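Local coordinates for protein V-type ATPase 116 kDa subunit (PDB 3RRK) that forms the cytoplasmic N-terminal domain of subunit I, a subunit a homologue of a V-type ATPase that probably takes part in rotary, ATP-driven proton transport, at residues A31-K35 and A36-H40; D42-P46 and D47-E51; Q74-V78 and V79-T83; V191-R195 and S196-A200. All coordinates share one frame; numbering follows the deposited sequence.

Interaction 1. Residues A31-K35 and A36-H40; sequences AELQK and AGVVH
Leu33 and Val38 face each other across the end of a helix, joined first through one carbonyl oxygen and then through their side chains. Leu33 O accepts from the N-H of Val38 at 3.0 Å, the straightest bond of the group at 163°, and from Gly37 N at 3.2 Å. Ala36 N also reaches it, at 3.1 Å, but from well above the carbonyl plane. A weak bond from Gly37 N to Gln34 O, also 3.2 Å, accompanies this cluster, and Ala36 N has a further weak bond to Glu32 O. Just outside these bonds, Val38 sets CG1 anti to its backbone N (chi1 -180°), which leaves CG2 on the side facing the helix, 3.9 Å from Leu33 CB. Ala36 CB lies near Glu32 O and Leu33 O.

Gly37 makes the turn possible. Its positive phi, 117°, swings the chain out of helical geometry, and a beta carbon here would collide with the carbonyl oxygen of Ala36. Farther out, Leu33 rests on Leu289 of strand 287-293, while Ala36 and Val38 both touch Val301 of helix 298-303. The example illustrates how a Schellman motif works: Leu33 O gathers the N-H groups of Ala36, Gly37 and Val38, Gln34 O takes only a weak bond from Gly37 N, and an apolar Leu33-Val38 contact bridges the turn.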
# COMPACT_ATOMS: atom_id res chain seq x y z
N ALA A 31 9.77 42.01 13.60
CA ALA A 31 10.81 42.13 14.61
C ALA A 31 11.98 41.20 14.32
O ALA A 31 13.14 41.63 14.29
CB ALA A 31 10.23 41.83 15.98
N GLU A 32 11.66 39.93 14.09
CA GLU A 32 12.67 38.91 13.92
C GLU A 32 13.51 39.14 12.66
O GLU A 32 14.72 38.89 12.65
CB GLU A 32 12.00 37.53 13.89
CG GLU A 32 12.94 36.36 14.18
CD GLU A 32 13.56 36.41 15.58
OE1 GLU A 32 13.27 37.36 16.35
OE2 GLU A 32 14.34 35.50 15.90
N LEU A 33 12.87 39.61 11.60
CA LEU A 33 13.59 40.02 10.41
C LEU A 33 14.56 41.18 10.70
O LEU A 33 15.74 41.11 10.34
CB LEU A 33 12.61 40.43 9.32
CG LEU A 33 11.61 39.33 8.94
CD1 LEU A 33 10.74 39.77 7.77
CD2 LEU A 33 12.31 38.01 8.63
N GLN A 34 14.07 42.23 11.35
CA GLN A 34 14.91 43.38 11.68
C GLN A 34 16.17 42.96 12.41
O GLN A 34 17.28 43.39 12.06
CB GLN A 34 14.15 44.40 12.55
CG GLN A 34 15.02 45.59 12.96
CD GLN A 34 14.33 46.58 13.91
OE1 GLN A 34 13.53 46.20 14.77
NE2 GLN A 34 14.64 47.86 13.75
N LYS A 35 15.99 42.11 13.42
CA LYS A 35 17.07 41.76 14.34
C LYS A 35 17.96 40.66 13.80
O LYS A 35 18.99 40.34 14.39
CB LYS A 35 16.51 41.36 15.71
CG LYS A 35 16.04 39.92 15.79
CD LYS A 35 16.36 39.30 17.14
CE LYS A 35 15.70 40.07 18.27
NZ LYS A 35 16.12 39.55 19.59
N ALA A 36 17.54 40.07 12.68
CA ALA A 36 18.38 39.11 11.99
C ALA A 36 19.30 39.86 11.03
O ALA A 36 20.36 39.36 10.66
CB ALA A 36 17.53 38.10 11.25
N GLY A 37 18.88 41.06 10.64
CA GLY A 37 19.71 41.92 9.82
C GLY A 37 19.10 42.23 8.46
O GLY A 37 19.81 42.63 7.54
N VAL A 38 17.79 42.04 8.33
CA VAL A 38 17.11 42.39 7.09
C VAL A 38 16.99 43.91 7.01
O VAL A 38 16.85 44.58 8.03
CB VAL A 38 15.72 41.71 7.00
CG1 VAL A 38 15.02 42.07 5.70
CG2 VAL A 38 15.85 40.20 7.14
N VAL A 39 17.07 44.46 5.80
CA VAL A 39 16.97 45.92 5.65
C VAL A 39 15.99 46.32 4.55
O VAL A 39 15.62 45.52 3.69
CB VAL A 39 18.34 46.57 5.35
CG1 VAL A 39 19.35 46.24 6.43
CG2 VAL A 39 18.86 46.14 3.97
N HIS A 40 15.57 47.59 4.60
CA HIS A 40 14.54 48.10 3.70
C HIS A 40 13.31 47.23 3.76
O HIS A 40 12.73 46.87 2.73
CB HIS A 40 15.07 48.24 2.29
CG HIS A 40 16.10 49.32 2.16
ND1 HIS A 40 17.45 49.08 2.34
CD2 HIS A 40 15.98 50.65 1.92
CE1 HIS A 40 18.11 50.21 2.19
NE2 HIS A 40 17.24 51.18 1.93

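Interaction 2. Residues D42-P46 and D47-E51; sequences DPLRP and DELGE
The guanidinium of Arg45 and the carboxylate of Glu48 meet with their planes 75° apart, the two side chains crossing at about a right angle. Their charged link is a long salt bridge, Arg45 NH1 to Glu48 OE1 at 3.8 Å, in which OE1 comes obliquely to the guanidinium. Near the edge of the same guanidinium lies the carboxylate of Asp47, whose side chain runs alongside that of Arg45; OD2 is modelled too close to the arginine, and its place there is doubtful. One face of the Glu48 carboxylate is put to firmer use: the backbone N-H of Arg45 comes to OE2 from above the plane, 2.7 Å away and nearly straight at 163°. To bring OE2 there, Glu48 places CG between its own backbone N and carbonyl carbon (chi1 48°) and bends again at chi2, folding the chain back over Arg45. Leu44 supplies the apolar flank, its CD2 3.7 Å from Glu48 CG.

The backbone returns the grip, with Glu48 N bonded to Arg45 O at 2.9 Å and Leu49 N to Pro46 O at 3.2 Å, the three-residue spacing of a 3-10 turn. Exchanging Glu48 for an alanine would probably leave the Arg45 N-H without this acceptor and its guanidinium without the long salt bridge, freeing it to turn. Leu44 CD1 approaches Leu49 CD2 at 4.1 Å. Edge strand 41-44 pairs with strand 287-293 through backbone bonds of Asp42 with Met290 and Leu44 with Ala288; the side chains of Leu44 and Leu49 touch Met290 and Ala288 respectively, and the chain then heads for helix 56-79.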
# COMPACT_ATOMS: atom_id res chain seq x y z
N ASP A 42 9.77 46.23 3.94
CA ASP A 42 8.49 46.80 3.55
C ASP A 42 7.39 45.75 3.56
O ASP A 42 7.55 44.68 2.99
CB ASP A 42 8.57 47.43 2.16
CG ASP A 42 8.97 48.89 2.21
OD1 ASP A 42 10.13 49.20 1.86
OD2 ASP A 42 8.13 49.71 2.62
N PRO A 43 6.27 46.07 4.22
CA PRO A 43 5.11 45.18 4.19
C PRO A 43 4.54 45.12 2.78
O PRO A 43 4.55 46.14 2.09
CB PRO A 43 4.10 45.87 5.12
CG PRO A 43 4.92 46.77 5.96
CD PRO A 43 6.03 47.24 5.07
N LEU A 44 4.08 43.94 2.37
CA LEU A 44 3.40 43.79 1.10
C LEU A 44 1.91 43.51 1.30
O LEU A 44 1.49 42.95 2.33
CB LEU A 44 4.04 42.67 0.27
CG LEU A 44 5.47 42.84 -0.24
CD1 LEU A 44 6.23 41.53 -0.16
CD2 LEU A 44 5.49 43.38 -1.67
N ARG A 45 1.11 43.93 0.33
CA ARG A 45 -0.29 43.59 0.27
C ARG A 45 -0.42 42.26 -0.47
O ARG A 45 0.25 42.05 -1.48
CB ARG A 45 -1.06 44.68 -0.48
CG ARG A 45 -2.55 44.43 -0.63
CD ARG A 45 -3.25 45.66 -1.16
NE ARG A 45 -3.03 46.82 -0.30
CZ ARG A 45 -2.07 47.72 -0.49
NH1 ARG A 45 -1.24 47.59 -1.52
NH2 ARG A 45 -1.94 48.74 0.35
N PRO A 46 -1.25 41.34 0.05
CA PRO A 46 -1.46 40.08 -0.67
C PRO A 46 -1.61 40.27 -2.18
O PRO A 46 -1.10 39.44 -2.93
CB PRO A 46 -2.74 39.53 -0.04
CG PRO A 46 -2.67 40.02 1.38
CD PRO A 46 -1.99 41.38 1.33
N ASP A 47 -2.27 41.34 -2.61
CA ASP A 47 -2.44 41.67 -4.03
C ASP A 47 -1.18 41.51 -4.87
O ASP A 47 -1.21 40.93 -5.96
CB ASP A 47 -2.89 43.12 -4.20
CG ASP A 47 -4.29 43.36 -3.69
OD1 ASP A 47 -5.11 42.42 -3.73
OD2 ASP A 47 -4.56 44.50 -3.26
N GLU A 48 -0.07 42.05 -4.38
CA GLU A 48 1.12 42.24 -5.20
C GLU A 48 2.03 41.02 -5.22
O GLU A 48 3.18 41.11 -5.62
CB GLU A 48 1.88 43.48 -4.75
CG GLU A 48 2.10 43.55 -3.25
CD GLU A 48 2.09 44.98 -2.71
OE1 GLU A 48 1.63 45.90 -3.42
OE2 GLU A 48 2.55 45.18 -1.57
N LEU A 49 1.49 39.89 -4.79
CA LEU A 49 2.23 38.63 -4.78
C LEU A 49 1.91 37.80 -6.01
O LEU A 49 2.64 36.87 -6.35
CB LEU A 49 1.91 37.85 -3.51
CG LEU A 49 2.24 38.67 -2.26
CD1 LEU A 49 1.69 38.03 -0.99
CD2 LEU A 49 3.75 38.88 -2.17
N GLY A 50 0.81 38.14 -6.68
CA GLY A 50 0.41 37.47 -7.91
C GLY A 50 1.56 37.25 -8.87
O GLY A 50 1.67 36.21 -9.50
N GLU A 51 2.42 38.26 -8.99
CA GLU A 51 3.59 38.19 -9.85
C GLU A 51 4.51 37.00 -9.55
O GLU A 51 5.23 36.54 -10.43
CB GLU A 51 4.38 39.50 -9.73
CG GLU A 51 5.86 39.37 -10.00
CD GLU A 51 6.66 40.50 -9.39
OE1 GLU A 51 6.12 41.18 -8.49
OE2 GLU A 51 7.81 40.71 -9.81

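Interaction 3. Residues Q74-V78 and V79-T83; sequences QSLTV and VGLAT
Leu76 reaches forward from the last turn of helix 56-79 to meet Leu81 and Thr83 on the chain that leaves it. Its CB comes first, 3.5 Å from the carbonyl oxygen of Leu81. CG stands anti to the carbonyl carbon (chi1 -72°), a setting that carries both branches to the outgoing chain. CD2 takes Leu81, with CB of that residue at 3.8 Å and the side chains crossing at about a right angle; CD1 takes the methyl CG2 of Thr83, also at 3.8 Å. The leucine therefore spans two residues of the outgoing chain, while Leu260 and Trp264 of helix 224-281 touch Leu76 and Thr83 respectively.

The same residue works through its backbone. Leu76 O accepts from Leu81 N at 2.9 Å, almost straight at 170°, and from Gly80 N at 2.7 Å; Gly80 N also makes a weak bond to Thr77 O. Gly80 turns the chain with a positive phi of 90°, a backbone shape that glycine takes easily. With Gly80 as the C-prime residue, and an apolar contact between Leu76 and Leu81 bridging the turn, this is a Schellman motif terminating a helix.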
# COMPACT_ATOMS: atom_id res chain seq x y z
N GLN A 74 7.24 4.92 -1.77
CA GLN A 74 6.81 3.60 -2.18
C GLN A 74 7.99 2.61 -2.11
O GLN A 74 7.83 1.52 -1.58
CB GLN A 74 6.15 3.66 -3.57
CG GLN A 74 5.93 2.30 -4.24
CD GLN A 74 7.05 1.94 -5.22
OE1 GLN A 74 7.72 0.92 -5.07
NE2 GLN A 74 7.25 2.78 -6.24
N SER A 75 9.16 3.01 -2.59
CA SER A 75 10.33 2.13 -2.54
C SER A 75 10.79 1.80 -1.12
O SER A 75 11.09 0.65 -0.81
CB SER A 75 11.49 2.68 -3.37
OG SER A 75 11.06 2.95 -4.70
N LEU A 76 10.84 2.81 -0.26
CA LEU A 76 11.31 2.63 1.11
C LEU A 76 10.38 1.69 1.88
O LEU A 76 10.83 0.84 2.67
CB LEU A 76 11.44 3.98 1.81
CG LEU A 76 12.63 4.82 1.34
CD1 LEU A 76 12.44 6.27 1.75
CD2 LEU A 76 13.95 4.28 1.86
N THR A 77 9.09 1.81 1.62
CA THR A 77 8.09 0.91 2.19
C THR A 77 8.37 -0.55 1.87
O THR A 77 8.39 -1.41 2.76
CB THR A 77 6.68 1.28 1.72
OG1 THR A 77 6.32 2.56 2.27
CG2 THR A 77 5.69 0.23 2.18
N VAL A 78 8.60 -0.82 0.59
CA VAL A 78 8.90 -2.18 0.13
C VAL A 78 10.15 -2.72 0.79
O VAL A 78 10.26 -3.90 1.11
CB VAL A 78 9.11 -2.21 -1.39
CG1 VAL A 78 9.69 -3.55 -1.86
CG2 VAL A 78 7.81 -1.90 -2.08
N VAL A 79 11.10 -1.82 0.97
CA VAL A 79 12.42 -2.19 1.44
C VAL A 79 12.42 -2.29 2.95
O VAL A 79 13.19 -3.05 3.53
CB VAL A 79 13.46 -1.17 0.89
CG1 VAL A 79 14.49 -0.82 1.90
CG2 VAL A 79 14.09 -1.73 -0.37
N GLY A 80 11.51 -1.56 3.58
CA GLY A 80 11.33 -1.66 5.02
C GLY A 80 12.23 -0.68 5.73
O GLY A 80 12.91 -1.02 6.70
N LEU A 81 12.24 0.54 5.23
CA LEU A 81 13.00 1.61 5.84
C LEU A 81 12.03 2.75 6.06
O LEU A 81 11.23 3.07 5.19
CB LEU A 81 14.12 2.05 4.92
CG LEU A 81 15.23 1.02 4.70
CD1 LEU A 81 16.27 1.45 3.65
CD2 LEU A 81 15.89 0.71 6.01
N ALA A 82 12.08 3.35 7.25
CA ALA A 82 11.21 4.48 7.55
C ALA A 82 11.76 5.74 6.92
O ALA A 82 12.98 5.90 6.79
CB ALA A 82 11.07 4.64 9.04
N THR A 83 10.86 6.63 6.51
CA THR A 83 11.25 7.94 5.99
C THR A 83 11.78 8.84 7.10
O THR A 83 11.01 9.46 7.82
CB THR A 83 10.07 8.65 5.27
OG1 THR A 83 8.90 8.61 6.09
CG2 THR A 83 9.78 7.97 3.93

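Interaction 4. Residues V191-R195 and S196-A200; sequences VVVKR and SELEA
Val193 lays its CG2 methyl against CD1 of Leu198, 3.9 Å away, the two side chains crossing at about a right angle where a strand gives way to a helix. With CG1 anti to the carbonyl carbon (chi1 -79°), CG2 falls between the backbone N and carbonyl carbon of Val193, which turns that branch toward the helix that follows. On the neighbouring residue the contact changes character. The methylene chain of Lys194 passes obliquely over the carboxylate end of Glu197, CD lying 3.9 Å from OE1, yet the charges do not pair: Lys194 NZ remains 5.0 Å from Glu197 OE2. Each has another mate. The ammonium binds the sulfonate of a 2-[N-cyclohexylamino]ethane sulfonic acid molecule, probably from the crystallisation liquor, and Glu197 OE2 forms a salt bridge with Arg175.

Two backbone bonds make the bend itself. Glu197 N reaches Lys194 O at 2.8 Å and Leu198 N reaches Arg195 O at 3.2 Å, both donors coming from above the carbonyl plane. Outside it, Arg195 bonds through NE to Pro146 O, and Leu172 of helix 158-172 touches both Val193 and Glu197. Were Glu197 replaced by an alanine, Arg175 would probably lose this salt-bridge partner and the lysine methylenes their cover.

Glu197 stands at the N-cap position of helix 198-206. The whole is a strand-to-helix junction: overlapping turns carry the chain from strand 187-194, the middle of a three-stranded antiparallel sheet, into that helix in an alpha-beta lobe.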
# COMPACT_ATOMS: atom_id res chain seq x y z
N VAL A 191 -21.12 -33.58 0.36
CA VAL A 191 -22.34 -34.23 -0.10
C VAL A 191 -22.24 -34.47 -1.58
O VAL A 191 -21.67 -33.65 -2.31
CB VAL A 191 -23.59 -33.39 0.12
CG1 VAL A 191 -24.85 -34.26 -0.04
CG2 VAL A 191 -23.55 -32.76 1.48
N VAL A 192 -22.81 -35.59 -2.02
CA VAL A 192 -22.83 -35.98 -3.41
C VAL A 192 -24.25 -36.34 -3.83
O VAL A 192 -24.95 -37.10 -3.14
CB VAL A 192 -21.92 -37.18 -3.65
CG1 VAL A 192 -21.93 -37.57 -5.13
CG2 VAL A 192 -20.51 -36.86 -3.16
N VAL A 193 -24.68 -35.80 -4.96
CA VAL A 193 -26.07 -35.88 -5.37
C VAL A 193 -26.13 -35.93 -6.89
O VAL A 193 -25.14 -35.64 -7.57
CB VAL A 193 -26.86 -34.64 -4.86
CG1 VAL A 193 -27.23 -34.78 -3.40
CG2 VAL A 193 -26.05 -33.37 -5.08
N LYS A 194 -27.28 -36.30 -7.43
CA LYS A 194 -27.49 -36.12 -8.86
C LYS A 194 -27.25 -34.64 -9.17
O LYS A 194 -27.67 -33.77 -8.40
CB LYS A 194 -28.91 -36.55 -9.25
CG LYS A 194 -29.18 -38.05 -9.09
CD LYS A 194 -30.67 -38.42 -9.19
CE LYS A 194 -31.23 -38.22 -10.60
NZ LYS A 194 -32.54 -38.91 -10.78
N ARG A 195 -26.55 -34.36 -10.26
CA ARG A 195 -26.32 -32.99 -10.69
C ARG A 195 -27.61 -32.17 -10.66
O ARG A 195 -27.62 -31.03 -10.18
CB ARG A 195 -25.74 -32.95 -12.11
CG ARG A 195 -25.57 -31.55 -12.67
CD ARG A 195 -24.41 -30.81 -12.03
NE ARG A 195 -23.11 -31.31 -12.48
CZ ARG A 195 -21.94 -30.85 -12.04
NH1 ARG A 195 -21.90 -29.88 -11.13
NH2 ARG A 195 -20.80 -31.36 -12.50
N SER A 196 -28.68 -32.76 -11.15
CA SER A 196 -29.98 -32.09 -11.22
C SER A 196 -30.61 -31.79 -9.85
O SER A 196 -31.65 -31.16 -9.77
CB SER A 196 -30.96 -32.90 -12.08
OG SER A 196 -31.36 -34.10 -11.43
N GLU A 197 -29.99 -32.25 -8.76
CA GLU A 197 -30.56 -32.04 -7.44
C GLU A 197 -29.61 -31.26 -6.53
O GLU A 197 -29.75 -31.28 -5.31
CB GLU A 197 -30.90 -33.37 -6.78
CG GLU A 197 -31.88 -34.19 -7.59
CD GLU A 197 -32.28 -35.47 -6.88
OE1 GLU A 197 -31.40 -36.07 -6.20
OE2 GLU A 197 -33.46 -35.86 -6.99
N LEU A 198 -28.63 -30.60 -7.14
CA LEU A 198 -27.60 -29.90 -6.39
C LEU A 198 -28.23 -28.86 -5.49
O LEU A 198 -27.88 -28.73 -4.33
CB LEU A 198 -26.63 -29.23 -7.35
CG LEU A 198 -25.39 -28.66 -6.68
CD1 LEU A 198 -24.75 -29.72 -5.77
CD2 LEU A 198 -24.41 -28.12 -7.73
N GLU A 199 -29.19 -28.12 -6.05
CA GLU A 199 -29.89 -27.07 -5.31
C GLU A 199 -30.75 -27.57 -4.16
O GLU A 199 -30.92 -26.87 -3.17
CB GLU A 199 -30.69 -26.21 -6.27
CG GLU A 199 -29.79 -25.49 -7.25
CD GLU A 199 -28.59 -24.85 -6.54
OE1 GLU A 199 -28.77 -24.42 -5.37
OE2 GLU A 199 -27.49 -24.79 -7.15
N ALA A 200 -31.29 -28.77 -4.29
CA ALA A 200 -32.11 -29.34 -3.23
C ALA A 200 -31.23 -29.64 -2.02
O ALA A 200 -31.67 -29.56 -0.88
CB ALA A 200 -32.80 -30.62 -3.71

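How the interactions relate
Followed from the N terminus, the four contacts come in series; none nests in or crosses another, and each closes only a turn of its own. Interaction 1 ends helix 26-36, and interaction 2 follows almost at once, leaving strand 41-44; their centres are about 19 Å apart within the proximal lobe, and both lean on strand 287-293. Interaction 3 comes at the far end of helix 56-79, about 41 Å from interaction 2 between centres, where that helix packs with helices 94-138 and 224-281. Interaction 4 opens helix 198-206 in the other lobe, about 88 Å from interaction 1 between centres. Together they sample both ends and the helical middle of an elongated domain.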